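Local coordinates for YebG family protein (Pseudomonas syringae pv. tomato, PDB 3ERM) that is of unknown function, belongs to the YebG family and folds into a small all-helical chain that occurs as two copies in its assembly, at residues E34-L39 with A58-A63. Sequence-based numbering, arbitrary orientation.
Sequences ELAELL and ASIYMA
A36 and A63 meet methyl to methyl, their CB atoms 3.7 Å apart, and S59 fits beside them against the backbone of the first helix. Such short side chains let the segments of helices 22-46 and 52-63 approach to an axis distance of 8.1 Å, running in opposed but oblique directions with 139° between their N-to-C axes. The CA atoms of A36 and S59 can come within 4.8 Å because both side chains are small. S59 directs its CB at the carbonyl of A36, 3.3 Å from A36 O, and lays its hydroxyl alongside L39, with S59 OG 3.3 Å from L39 CB. Its chi1 of -74° sets OG anti to its own carbonyl carbon, and the hydroxyl is hydrogen-bonded to A55 O one turn back. T40 OG1, one turn on from A36 in helix 22-46, hydrogen-bonds A36 O and has a weak hydrogen bond with S59 OG. Leucines close one flank: L35, with CG anti to its backbone N (chi1 179°), brings CD2 to 3.9 Å from A63 CA, while L39 runs on past the S59 hydroxyl, its CD2 4.0 Å from S59 O on the side of M62. On the other flank the A36 methyl rests against I60 CA. No hydrogen bond joins the two segments, so van der Waals packing carries this buried contact, and the serine suits it because A55 O, with T40 as weak second partner, satisfies its hydroxyl.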
ATOM      1  N   GLU A  34       6.045 -12.865  -1.604  1.00 47.36           N
ATOM      2  CA  GLU A  34       5.205 -12.945  -2.791  1.00 46.75           C
ATOM      3  C   GLU A  34       4.351 -11.671  -2.967  1.00 44.44           C
ATOM      4  O   GLU A  34       4.178 -11.211  -4.078  1.00 43.56           O
ATOM      5  CB  GLU A  34       4.347 -14.210  -2.781  1.00 49.34           C
ATOM      6  CG  GLU A  34       3.464 -14.357  -4.018  1.00 53.32           C
ATOM      7  CD  GLU A  34       2.262 -15.338  -3.857  1.00 57.07           C
ATOM      8  OE1 GLU A  34       1.968 -15.830  -2.707  1.00 57.93           O
ATOM      9  OE2 GLU A  34       1.597 -15.602  -4.915  1.00 57.60           O
ATOM     10  N   LEU A  35       3.854 -11.105  -1.867  1.00 42.79           N
ATOM     11  CA  LEU A  35       3.105  -9.843  -1.877  1.00 41.74           C
ATOM     12  C   LEU A  35       3.956  -8.635  -2.205  1.00 43.35           C
ATOM     13  O   LEU A  35       3.509  -7.721  -2.908  1.00 45.34           O
ATOM     14  CB  LEU A  35       2.455  -9.561  -0.523  1.00 38.36           C
ATOM     15  CG  LEU A  35       1.659  -8.243  -0.409  1.00 37.54           C
ATOM     16  CD1 LEU A  35       0.432  -8.162  -1.348  1.00 34.24           C
ATOM     17  CD2 LEU A  35       1.223  -8.002   1.044  1.00 37.31           C
ATOM     18  N   ALA A  36       5.164  -8.602  -1.664  1.00 43.95           N
ATOM     19  CA  ALA A  36       5.998  -7.449  -1.850  1.00 45.10           C
ATOM     20  C   ALA A  36       6.327  -7.432  -3.343  1.00 46.62           C
ATOM     21  O   ALA A  36       6.304  -6.377  -4.001  1.00 47.02           O
ATOM     22  CB  ALA A  36       7.267  -7.540  -0.976  1.00 44.50           C
ATOM     23  N   GLU A  37       6.571  -8.620  -3.886  1.00 47.36           N
ATOM     24  CA  GLU A  37       6.925  -8.751  -5.291  1.00 48.72           C
ATOM     25  C   GLU A  37       5.808  -8.344  -6.272  1.00 48.28           C
ATOM     26  O   GLU A  37       6.071  -7.730  -7.297  1.00 48.61           O
ATOM     27  CB  GLU A  37       7.350 -10.178  -5.564  1.00 49.70           C
ATOM     28  CG  GLU A  37       7.912 -10.343  -6.945  1.00 52.30           C
ATOM     29  CD  GLU A  37       8.345 -11.749  -7.200  1.00 53.87           C
ATOM     30  OE1 GLU A  37       8.409 -12.523  -6.216  1.00 54.31           O
ATOM     31  OE2 GLU A  37       8.617 -12.073  -8.379  1.00 55.28           O
ATOM     32  N   LEU A  38       4.569  -8.701  -5.971  1.00 46.68           N
ATOM     33  CA  LEU A  38       3.493  -8.309  -6.841  1.00 45.85           C
ATOM     34  C   LEU A  38       3.250  -6.815  -6.698  1.00 45.11           C
ATOM     35  O   LEU A  38       3.078  -6.124  -7.690  1.00 45.55           O
ATOM     36  CB  LEU A  38       2.232  -9.131  -6.543  1.00 46.43           C
ATOM     37  CG  LEU A  38       2.349 -10.634  -6.845  1.00 46.39           C
ATOM     38  CD1 LEU A  38       1.257 -11.438  -6.145  1.00 46.76           C
ATOM     39  CD2 LEU A  38       2.348 -10.973  -8.331  1.00 45.67           C
ATOM     40  N   LEU A  39       3.304  -6.304  -5.474  1.00 44.69           N
ATOM     41  CA  LEU A  39       3.179  -4.855  -5.245  1.00 45.50           C
ATOM     42  C   LEU A  39       4.202  -3.999  -5.998  1.00 45.17           C
ATOM     43  O   LEU A  39       3.861  -2.936  -6.532  1.00 46.60           O
ATOM     44  CB  LEU A  39       3.348  -4.554  -3.773  1.00 45.78           C
ATOM     45  CG  LEU A  39       2.270  -4.025  -2.822  1.00 47.36           C
ATOM     46  CD1 LEU A  39       0.838  -4.078  -3.336  1.00 47.48           C
ATOM     47  CD2 LEU A  39       2.448  -4.772  -1.476  1.00 46.96           C
ATOM     48  N   ALA A  58       9.208   0.276  -0.767  1.00 48.93           N
ATOM     49  CA  ALA A  58       7.918   0.638  -0.231  1.00 49.49           C
ATOM     50  C   ALA A  58       7.035  -0.601  -0.181  1.00 49.18           C
ATOM     51  O   ALA A  58       6.225  -0.745   0.722  1.00 48.42           O
ATOM     52  CB  ALA A  58       7.292   1.715  -1.095  1.00 48.05           C
ATOM     53  N   SER A  59       7.217  -1.486  -1.160  1.00 49.83           N
ATOM     54  CA  SER A  59       6.470  -2.743  -1.254  1.00 50.26           C
ATOM     55  C   SER A  59       6.812  -3.675  -0.113  1.00 50.06           C
ATOM     56  O   SER A  59       5.906  -4.286   0.454  1.00 51.29           O
ATOM     57  CB  SER A  59       6.767  -3.453  -2.575  1.00 50.20           C
ATOM     58  OG  SER A  59       6.097  -2.766  -3.599  1.00 51.78           O
ATOM     59  N   ILE A  60       8.109  -3.782   0.214  1.00 48.35           N
ATOM     60  CA  ILE A  60       8.568  -4.624   1.317  1.00 46.60           C
ATOM     61  C   ILE A  60       8.014  -4.055   2.598  1.00 45.86           C
ATOM     62  O   ILE A  60       7.675  -4.781   3.510  1.00 47.05           O
ATOM     63  CB  ILE A  60      10.101  -4.673   1.413  1.00 47.48           C
ATOM     64  CG1 ILE A  60      10.693  -5.343   0.172  1.00 47.40           C
ATOM     65  CG2 ILE A  60      10.570  -5.457   2.661  1.00 45.91           C
ATOM     66  CD1 ILE A  60      12.199  -5.612   0.265  1.00 47.07           C
ATOM     67  N   TYR A  61       7.881  -2.746   2.659  1.00 44.06           N
ATOM     68  CA  TYR A  61       7.534  -2.124   3.910  1.00 43.54           C
ATOM     69  C   TYR A  61       6.071  -2.394   4.224  1.00 43.56           C
ATOM     70  O   TYR A  61       5.715  -2.782   5.341  1.00 43.62           O
ATOM     71  CB  TYR A  61       7.794  -0.625   3.861  1.00 42.10           C
ATOM     72  CG  TYR A  61       7.200   0.092   5.032  1.00 41.66           C
ATOM     73  CD1 TYR A  61       7.796  -0.005   6.307  1.00 41.79           C
ATOM     74  CD2 TYR A  61       6.002   0.807   4.904  1.00 41.16           C
ATOM     75  CE1 TYR A  61       7.234   0.643   7.431  1.00 42.16           C
ATOM     76  CE2 TYR A  61       5.415   1.461   6.021  1.00 41.28           C
ATOM     77  CZ  TYR A  61       6.044   1.388   7.273  1.00 42.81           C
ATOM     78  OH  TYR A  61       5.506   2.034   8.381  1.00 43.74           O
HETATM   79  N   MSE A  62       5.238  -2.161   3.223  1.00 42.04           N
HETATM   80  CA  MSE A  62       3.814  -2.461   3.292  1.00 42.08           C
HETATM   81  C   MSE A  62       3.599  -3.953   3.554  1.00 41.99           C
HETATM   82  O   MSE A  62       2.808  -4.301   4.423  1.00 40.66           O
HETATM   83  CB  MSE A  62       3.100  -2.033   1.998  1.00 41.04           C
HETATM   84  CG  MSE A  62       3.463  -0.634   1.557  1.00 42.32           C
HETATM   85 SE   MSE A  62       2.166   0.121   0.288  0.60 46.34          SE
HETATM   86  CE  MSE A  62       1.321   1.302   1.435  1.00 45.29           C
ATOM     87  N   ALA A  63       4.294  -4.816   2.795  1.00 41.83           N
ATOM     88  CA  ALA A  63       4.118  -6.247   2.935  1.00 42.67           C
ATOM     89  C   ALA A  63       4.422  -6.645   4.383  1.00 43.49           C
ATOM     90  O   ALA A  63       3.643  -7.361   4.972  1.00 44.33           O
ATOM     91  CB  ALA A  63       4.980  -7.027   1.939  1.00 41.53           C
TER